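Local coordinates for glycosyl hydrolase (Rhizobium leguminosarum bv. trifolii, PDB 5NDX), which probably hydrolyses O-glycosidic bonds as a family 39 glycoside hydrolase and is a bacterial orthologue of human alpha-L-iduronidase, at residues L554-G559 with Y602-R607; E579-A584 with T589-M594; M38-A43 with E541-L546. The protein carries 2 engineered substitutions. One frame throughout, in Å; residues are numbered along the deposited sequence.

Contact 1 of 3, residues L554-G559 with Y602-R607. Unlike the reference sequence in segment 602-607: R607 (reference His). With SO4 (sulfate ion), chain G.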
# COMPACT_ATOMS: atom_id res chain seq x y z
N LEU A 554 -12.86 -14.06 -3.86
CA LEU A 554 -11.79 -15.02 -4.10
C LEU A 554 -10.45 -14.38 -3.77
O LEU A 554 -10.21 -13.18 -4.10
CB LEU A 554 -11.80 -15.47 -5.56
CG LEU A 554 -12.82 -16.49 -6.05
CD1 LEU A 554 -14.23 -15.98 -5.83
CD2 LEU A 554 -12.64 -16.82 -7.53
N PHE A 555 -9.57 -15.16 -3.16
CA PHE A 555 -8.20 -14.75 -2.80
C PHE A 555 -7.31 -15.96 -3.10
O PHE A 555 -7.72 -17.07 -2.82
CB PHE A 555 -8.13 -14.40 -1.31
CG PHE A 555 -6.76 -14.01 -0.83
CD1 PHE A 555 -6.11 -12.85 -1.34
CD2 PHE A 555 -6.10 -14.76 0.19
CE1 PHE A 555 -4.86 -12.44 -0.84
CE2 PHE A 555 -4.83 -14.37 0.67
CZ PHE A 555 -4.20 -13.20 0.15
N TRP A 556 -6.13 -15.74 -3.66
CA TRP A 556 -5.21 -16.81 -4.02
C TRP A 556 -3.80 -16.28 -3.99
O TRP A 556 -3.59 -15.13 -3.61
CB TRP A 556 -5.59 -17.42 -5.37
CG TRP A 556 -5.49 -16.56 -6.54
CD1 TRP A 556 -4.44 -16.43 -7.38
CD2 TRP A 556 -6.54 -15.75 -7.07
NE1 TRP A 556 -4.76 -15.57 -8.40
CE2 TRP A 556 -6.04 -15.13 -8.23
CE3 TRP A 556 -7.84 -15.45 -6.66
CZ2 TRP A 556 -6.78 -14.22 -8.98
CZ3 TRP A 556 -8.61 -14.58 -7.45
CH2 TRP A 556 -8.06 -13.97 -8.60
N ALA A 557 -2.83 -17.09 -4.37
CA ALA A 557 -1.43 -16.71 -4.41
C ALA A 557 -0.91 -17.02 -5.79
O ALA A 557 -1.42 -17.92 -6.45
CB ALA A 557 -0.62 -17.52 -3.34
N ALA A 558 0.08 -16.25 -6.25
CA ALA A 558 0.78 -16.52 -7.51
C ALA A 558 1.56 -17.85 -7.38
O ALA A 558 2.06 -18.15 -6.31
CB ALA A 558 1.77 -15.36 -7.83
N GLY A 559 1.65 -18.61 -8.46
CA GLY A 559 2.38 -19.86 -8.48
C GLY A 559 3.86 -19.62 -8.41
O GLY A 559 4.62 -20.48 -7.93
N TYR A 602 -15.50 -22.48 -8.76
CA TYR A 602 -14.57 -21.46 -9.24
C TYR A 602 -13.28 -22.10 -9.71
O TYR A 602 -12.89 -23.13 -9.19
CB TYR A 602 -14.29 -20.44 -8.12
CG TYR A 602 -15.46 -19.53 -7.87
CD1 TYR A 602 -15.81 -18.53 -8.79
CD2 TYR A 602 -16.24 -19.66 -6.73
CE1 TYR A 602 -16.89 -17.69 -8.58
CE2 TYR A 602 -17.32 -18.81 -6.49
CZ TYR A 602 -17.64 -17.85 -7.43
OH TYR A 602 -18.70 -17.06 -7.19
N ALA A 603 -12.66 -21.53 -10.73
CA ALA A 603 -11.31 -21.88 -11.18
C ALA A 603 -10.54 -20.57 -11.49
O ALA A 603 -11.14 -19.60 -11.95
CB ALA A 603 -11.35 -22.75 -12.43
N VAL A 604 -9.25 -20.52 -11.15
CA VAL A 604 -8.39 -19.40 -11.48
C VAL A 604 -7.23 -19.91 -12.34
O VAL A 604 -6.61 -20.91 -11.97
CB VAL A 604 -7.89 -18.70 -10.19
CG1 VAL A 604 -7.01 -17.53 -10.56
CG2 VAL A 604 -9.06 -18.18 -9.39
N CYS A 605 -6.99 -19.26 -13.49
CA CYS A 605 -5.91 -19.56 -14.42
C CYS A 605 -4.93 -18.40 -14.44
O CYS A 605 -5.35 -17.26 -14.36
CB CYS A 605 -6.47 -19.77 -15.84
SG CYS A 605 -7.81 -21.03 -15.82
N ALA A 606 -3.64 -18.68 -14.58
CA ALA A 606 -2.66 -17.66 -14.86
C ALA A 606 -2.44 -17.63 -16.36
O ALA A 606 -2.58 -18.67 -17.01
CB ALA A 606 -1.36 -17.90 -14.12
N ARG A 607 -2.20 -16.42 -16.89
CA ARG A 607 -1.86 -16.18 -18.29
C ARG A 607 -0.62 -15.31 -18.36
O ARG A 607 -0.53 -14.31 -17.65
CB ARG A 607 -2.97 -15.49 -19.04
CG ARG A 607 -4.03 -16.44 -19.54
CD ARG A 607 -4.74 -15.91 -20.78
NE ARG A 607 -5.85 -16.82 -21.02
CZ ARG A 607 -5.79 -17.95 -21.71
NH1 ARG A 607 -4.67 -18.31 -22.34
NH2 ARG A 607 -6.87 -18.73 -21.82
S SO4 G . -6.52 -21.57 -23.64
O1 SO4 G . -6.60 -21.85 -25.09
O2 SO4 G . -5.27 -20.83 -23.35
O3 SO4 G . -7.68 -20.75 -23.23
O4 SO4 G . -6.52 -22.84 -22.87
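Across the core of a C-terminal beta-sandwich, L554 and W556 of one sheet meet Y602 and V604 of the other. L554 comes down on the tyrosine ring with both methyls. CD1 stands over the ring centre, 4.0 Å from the centroid of Y602 and only 2° off the ring normal, a CH-pi contact. Its partner CD2 lies nearer the root of the ring, 3.8 Å from Y602 CD1, and reaches back toward the next residue of that strand at 4.3 Å from V604 CG2. W556 has CG between its backbone N and carbonyl carbon (chi1 65°), which with chi2 near 90° turns the indole face to the valine. V604 CG1 presses on this face 3.5 Å from W556 CE2, above the five-membered ring toward its rim, while V604 CG2 lies 4.0 Å from W556 CE3 over the six-membered ring. Strands 549-557 and 601-607 belong to sheets of three and four strands, whose order matches a fibronectin type III-like fold; these side chains fill the space between them. Y567 meets the indole edge-to-face, and the Y602 hydroxyl is hydrogen-bonded to H593 ND1, so the tyrosine is fixed at its polar end too. An alanine at W556 would remove the face on which V604 rests and would probably leave a gap between the sheets, with Y567 losing its edge-to-face partner. Farther along the same strand, C605 forms a disulfide with C617. R607, a histidine in the reference sequence, holds a sulfate, probably from the crystallisation liquor, through NH1 to O2 (2.8 Å) and NH2 to O3 (2.6 Å).

Contact 2 of 3, residues E579-A584 with T589-M594. Unlike the reference sequence in segment 579-584: S583 (reference Pro).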
# COMPACT_ATOMS: atom_id res chain seq x y z
N GLU A 579 -16.64 -21.27 -17.67
CA GLU A 579 -16.74 -20.08 -18.50
C GLU A 579 -16.11 -18.92 -17.71
O GLU A 579 -16.25 -18.87 -16.48
CB GLU A 579 -18.19 -19.74 -18.81
CG GLU A 579 -18.96 -20.85 -19.54
CD GLU A 579 -20.45 -20.55 -19.69
OE1 GLU A 579 -20.82 -19.36 -19.81
OE2 GLU A 579 -21.26 -21.51 -19.71
N LYS A 580 -15.46 -18.01 -18.43
CA LYS A 580 -14.81 -16.86 -17.83
C LYS A 580 -15.82 -15.88 -17.30
O LYS A 580 -16.78 -15.58 -17.95
CB LYS A 580 -13.89 -16.12 -18.80
CG LYS A 580 -13.02 -15.08 -18.09
CD LYS A 580 -11.95 -14.48 -18.99
CE LYS A 580 -12.48 -13.25 -19.67
NZ LYS A 580 -11.70 -13.06 -20.91
N VAL A 581 -15.53 -15.36 -16.12
CA VAL A 581 -16.43 -14.50 -15.37
C VAL A 581 -15.72 -13.17 -14.95
O VAL A 581 -16.36 -12.19 -14.61
CB VAL A 581 -16.91 -15.39 -14.22
CG1 VAL A 581 -16.39 -15.00 -12.83
CG2 VAL A 581 -18.38 -15.76 -14.35
N SER A 582 -14.39 -13.12 -15.00
CA SER A 582 -13.66 -11.88 -14.78
C SER A 582 -13.72 -11.04 -16.07
O SER A 582 -13.77 -11.58 -17.18
CB SER A 582 -12.22 -12.23 -14.36
OG SER A 582 -11.65 -13.20 -15.20
N SER A 583 -13.76 -9.73 -15.96
CA SER A 583 -13.95 -8.90 -17.17
C SER A 583 -12.57 -8.46 -17.65
O SER A 583 -12.14 -8.85 -18.72
CB SER A 583 -14.94 -7.75 -16.92
OG SER A 583 -14.73 -7.18 -15.63
N ALA A 584 -11.84 -7.78 -16.82
CA ALA A 584 -10.48 -7.37 -17.16
C ALA A 584 -9.49 -8.40 -16.62
O ALA A 584 -9.75 -9.00 -15.59
CB ALA A 584 -10.20 -6.02 -16.52
N THR A 589 -4.12 -10.95 -7.06
CA THR A 589 -4.67 -12.28 -6.82
C THR A 589 -5.88 -12.22 -5.94
O THR A 589 -5.93 -12.83 -4.90
CB THR A 589 -3.59 -13.16 -6.18
OG1 THR A 589 -3.25 -12.62 -4.90
CG2 THR A 589 -2.38 -13.21 -7.07
N ALA A 590 -6.89 -11.49 -6.41
CA ALA A 590 -8.13 -11.31 -5.70
C ALA A 590 -9.23 -10.95 -6.69
O ALA A 590 -8.97 -10.35 -7.72
CB ALA A 590 -7.98 -10.24 -4.62
N PHE A 591 -10.44 -11.41 -6.42
CA PHE A 591 -11.57 -11.13 -7.29
C PHE A 591 -12.90 -11.23 -6.59
O PHE A 591 -13.17 -12.22 -5.93
CB PHE A 591 -11.53 -12.07 -8.49
CG PHE A 591 -12.66 -11.86 -9.46
CD1 PHE A 591 -12.68 -10.75 -10.29
CD2 PHE A 591 -13.74 -12.75 -9.52
CE1 PHE A 591 -13.73 -10.55 -11.21
CE2 PHE A 591 -14.79 -12.53 -10.41
CZ PHE A 591 -14.78 -11.43 -11.27
N LEU A 592 -13.72 -10.20 -6.71
CA LEU A 592 -15.06 -10.22 -6.19
C LEU A 592 -16.05 -10.67 -7.28
O LEU A 592 -16.16 -10.02 -8.31
CB LEU A 592 -15.49 -8.84 -5.59
CG LEU A 592 -16.88 -9.19 -5.00
CD1 LEU A 592 -16.92 -9.28 -3.50
CD2 LEU A 592 -18.10 -8.62 -5.64
N HIS A 593 -16.73 -11.82 -7.08
CA HIS A 593 -17.73 -12.29 -8.04
C HIS A 593 -19.15 -12.06 -7.53
O HIS A 593 -19.46 -12.45 -6.40
CB HIS A 593 -17.60 -13.81 -8.27
CG HIS A 593 -18.45 -14.30 -9.41
ND1 HIS A 593 -19.20 -15.46 -9.34
CD2 HIS A 593 -18.70 -13.74 -10.62
CE1 HIS A 593 -19.83 -15.63 -10.50
NE2 HIS A 593 -19.57 -14.59 -11.28
N MET A 594 -20.00 -11.47 -8.36
CA MET A 594 -21.40 -11.15 -8.03
C MET A 594 -22.34 -12.27 -8.57
O MET A 594 -22.15 -12.75 -9.69
CB MET A 594 -21.79 -9.81 -8.69
CG MET A 594 -20.80 -8.64 -8.46
SD MET A 594 -21.16 -7.09 -9.37
CE MET A 594 -22.61 -6.61 -8.44
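F591 and H593, two residues apart on one strand, both carry CG anti to the backbone N (chi1 -180° and -171°), and their rings extend toward V581 and S582. V581 itself has a chi1 of 111°, away from the staggered positions, and places both methyls against the imidazole. CG1 sits over one face, 3.4 Å from H593 CD2, and CG2 approaches the same ring at 3.5 Å from H593 NE2; the two side chains cross at about a right angle. CG1 also touches the phenylalanine, 3.8 Å from F591 CE2. The end of that ring then runs up to the next residue, with F591 CZ 3.7 Å from S582 CA and F591 CE1 3.9 Å from S582 CB. Strands 579-580 and 590-594 are edge strands of different sheets in the fibronectin type III-like sandwich, and the apolar contact spans the side of the sandwich where the chain passes from one sheet to the other. The polar groups are engaged elsewhere: S582 OG accepts from V569 N in strand 566-572, and H593 ND1 is taken up by Y602 of the facing sheet. V569 also packs against both V581 and F591.

Contact 3 of 3, residues M38-A43 with E541-L546; sequences MRQMLA and ERYLGL
R39 and E541 approach at about a right angle, and the arginine grips the carboxylate side-on through NE and NH2, one nitrogen to each oxygen. The NE bond is nearly straight (170°): R39 NE lies 2.9 Å from E541 OE1, which sits in the guanidinium plane and is met on its syn side. R39 NH2 reaches E541 OE2 at 2.7 Å from above the carboxylate plane; the two flat groups are turned 29° from each other. The extended arginine chain from CG to NE carries the guanidinium past the tyrosine to the glutamate; on the way R39 CG passes 3.5 Å from Y543 OH. E87 forms a second salt bridge with R39 NH2, so two carboxylates share the arginine's charge and probably balance it at this partly buried interface. Helix 36-45 follows strand 24-27, the first strand of the TIM barrel, whereas strand 536-545 is an edge strand of the C-terminal fibronectin type III-like sandwich; the contact therefore joins the two domains through segments almost 500 residues apart in the chain. Y543 points at the helix and Q40 lies alongside it, the two side chains running in opposite directions. The amide plane is steep to the ring, 77° away from it, and Q40 OE1 stands over one face, 3.4 Å from Y543 CG. Nearer the hydroxyl end, Q40 CB makes an off-centre CH-pi contact, 4.3 Å from the Y543 ring centroid. The other end of the amide, Q40 NE2, has a weak hydrogen bond to Y44 OH one helical turn on. F358 and M553 each pack against both Q40 and Y543.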
# COMPACT_ATOMS: atom_id res chain seq x y z
N MET A 38 -13.36 -4.87 6.23
CA MET A 38 -11.91 -4.94 6.26
C MET A 38 -11.41 -6.30 5.89
O MET A 38 -10.35 -6.40 5.21
CB MET A 38 -11.37 -4.59 7.63
CG MET A 38 -9.86 -4.41 7.72
SD MET A 38 -9.14 -3.36 6.44
CE MET A 38 -9.72 -1.76 7.01
N ARG A 39 -12.13 -7.35 6.30
CA ARG A 39 -11.73 -8.72 5.92
C ARG A 39 -11.67 -8.86 4.38
O ARG A 39 -10.70 -9.36 3.82
CB ARG A 39 -12.65 -9.78 6.56
CG ARG A 39 -12.26 -11.20 6.15
CD ARG A 39 -12.90 -12.33 6.97
NE ARG A 39 -12.40 -13.58 6.35
CZ ARG A 39 -11.28 -14.25 6.68
NH1 ARG A 39 -10.54 -13.93 7.72
NH2 ARG A 39 -10.94 -15.33 5.97
N GLN A 40 -12.70 -8.36 3.70
CA GLN A 40 -12.71 -8.38 2.23
C GLN A 40 -11.57 -7.52 1.68
O GLN A 40 -10.88 -7.96 0.77
CB GLN A 40 -14.03 -7.89 1.67
CG GLN A 40 -14.20 -8.29 0.24
CD GLN A 40 -15.50 -7.76 -0.37
OE1 GLN A 40 -16.65 -8.14 0.01
NE2 GLN A 40 -15.34 -6.94 -1.34
N MET A 41 -11.36 -6.35 2.26
CA MET A 41 -10.30 -5.45 1.81
C MET A 41 -8.91 -6.09 1.88
O MET A 41 -8.09 -5.86 1.01
CB MET A 41 -10.34 -4.16 2.61
CG MET A 41 -11.59 -3.36 2.33
SD MET A 41 -11.92 -2.18 3.64
CE MET A 41 -13.18 -1.18 2.85
N LEU A 42 -8.65 -6.88 2.94
CA LEU A 42 -7.35 -7.51 3.11
C LEU A 42 -6.99 -8.51 2.02
O LEU A 42 -5.82 -8.73 1.78
CB LEU A 42 -7.21 -8.15 4.49
CG LEU A 42 -7.23 -7.21 5.66
CD1 LEU A 42 -7.18 -7.98 6.96
CD2 LEU A 42 -6.11 -6.22 5.60
N ALA A 43 -7.98 -9.13 1.40
CA ALA A 43 -7.75 -9.98 0.23
C ALA A 43 -7.18 -9.17 -0.91
O ALA A 43 -6.24 -9.62 -1.57
CB ALA A 43 -9.06 -10.62 -0.20
N GLU A 541 -15.00 -16.83 -0.12
CA GLU A 541 -15.88 -16.47 0.98
C GLU A 541 -17.08 -15.73 0.53
O GLU A 541 -17.01 -14.88 -0.38
CB GLU A 541 -15.18 -15.57 1.94
CG GLU A 541 -14.09 -16.27 2.66
CD GLU A 541 -13.33 -15.29 3.47
OE1 GLU A 541 -13.98 -14.38 4.02
OE2 GLU A 541 -12.09 -15.41 3.52
N ARG A 542 -18.15 -15.95 1.29
CA ARG A 542 -19.46 -15.37 1.05
C ARG A 542 -19.60 -13.96 1.61
O ARG A 542 -19.26 -13.69 2.74
CB ARG A 542 -20.52 -16.28 1.65
CG ARG A 542 -21.94 -15.73 1.59
CD ARG A 542 -22.95 -16.89 1.64
NE ARG A 542 -24.31 -16.40 1.56
CZ ARG A 542 -24.99 -15.88 2.58
NH1 ARG A 542 -24.46 -15.75 3.79
NH2 ARG A 542 -26.23 -15.45 2.37
N TYR A 543 -20.13 -13.05 0.80
CA TYR A 543 -20.53 -11.73 1.27
C TYR A 543 -21.88 -11.41 0.70
O TYR A 543 -22.30 -12.05 -0.26
CB TYR A 543 -19.51 -10.65 0.80
CG TYR A 543 -18.22 -10.76 1.52
CD1 TYR A 543 -18.01 -10.07 2.71
CD2 TYR A 543 -17.23 -11.58 1.07
CE1 TYR A 543 -16.81 -10.19 3.40
CE2 TYR A 543 -16.02 -11.71 1.76
CZ TYR A 543 -15.81 -10.99 2.90
OH TYR A 543 -14.63 -11.13 3.54
N LEU A 544 -22.52 -10.41 1.28
CA LEU A 544 -23.72 -9.85 0.69
C LEU A 544 -23.44 -8.42 0.22
O LEU A 544 -22.99 -7.57 1.02
CB LEU A 544 -24.89 -9.88 1.68
CG LEU A 544 -25.32 -11.28 2.13
CD1 LEU A 544 -26.40 -11.20 3.22
CD2 LEU A 544 -25.83 -12.07 0.94
N GLY A 545 -23.73 -8.18 -1.05
CA GLY A 545 -23.67 -6.85 -1.65
C GLY A 545 -24.93 -6.04 -1.40
O GLY A 545 -25.88 -6.54 -0.81
N LEU A 546 -24.91 -4.80 -1.84
CA LEU A 546 -26.09 -3.90 -1.73
C LEU A 546 -27.35 -4.59 -2.19
O LEU A 546 -27.33 -5.24 -3.22
CB LEU A 546 -25.93 -2.67 -2.61
CG LEU A 546 -25.15 -1.48 -2.08
CD1 LEU A 546 -25.61 -0.24 -2.85
CD2 LEU A 546 -25.34 -1.24 -0.60

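Overall arrangement
Contacts 1 and 2 lie within the C-terminal sandwich, whereas contact 3 ties that sandwich to the TIM barrel. Contact 1 is fully buried between the sheets and apolar, apart from the sulfate at its far end; contact 2, at the side of the sandwich, is also apolar but only partly buried. Contact 3, likewise partly buried, adds a salt bridge to its aromatic packing. All three share the three-stranded sheet, in which strand 549-557 runs between 536-545 and 590-594. Contact 2 is nested inside the chain loop closed by contact 1, and their centres are about 10 Å apart. A43 of the helix in contact 3 packs against F555 and A590.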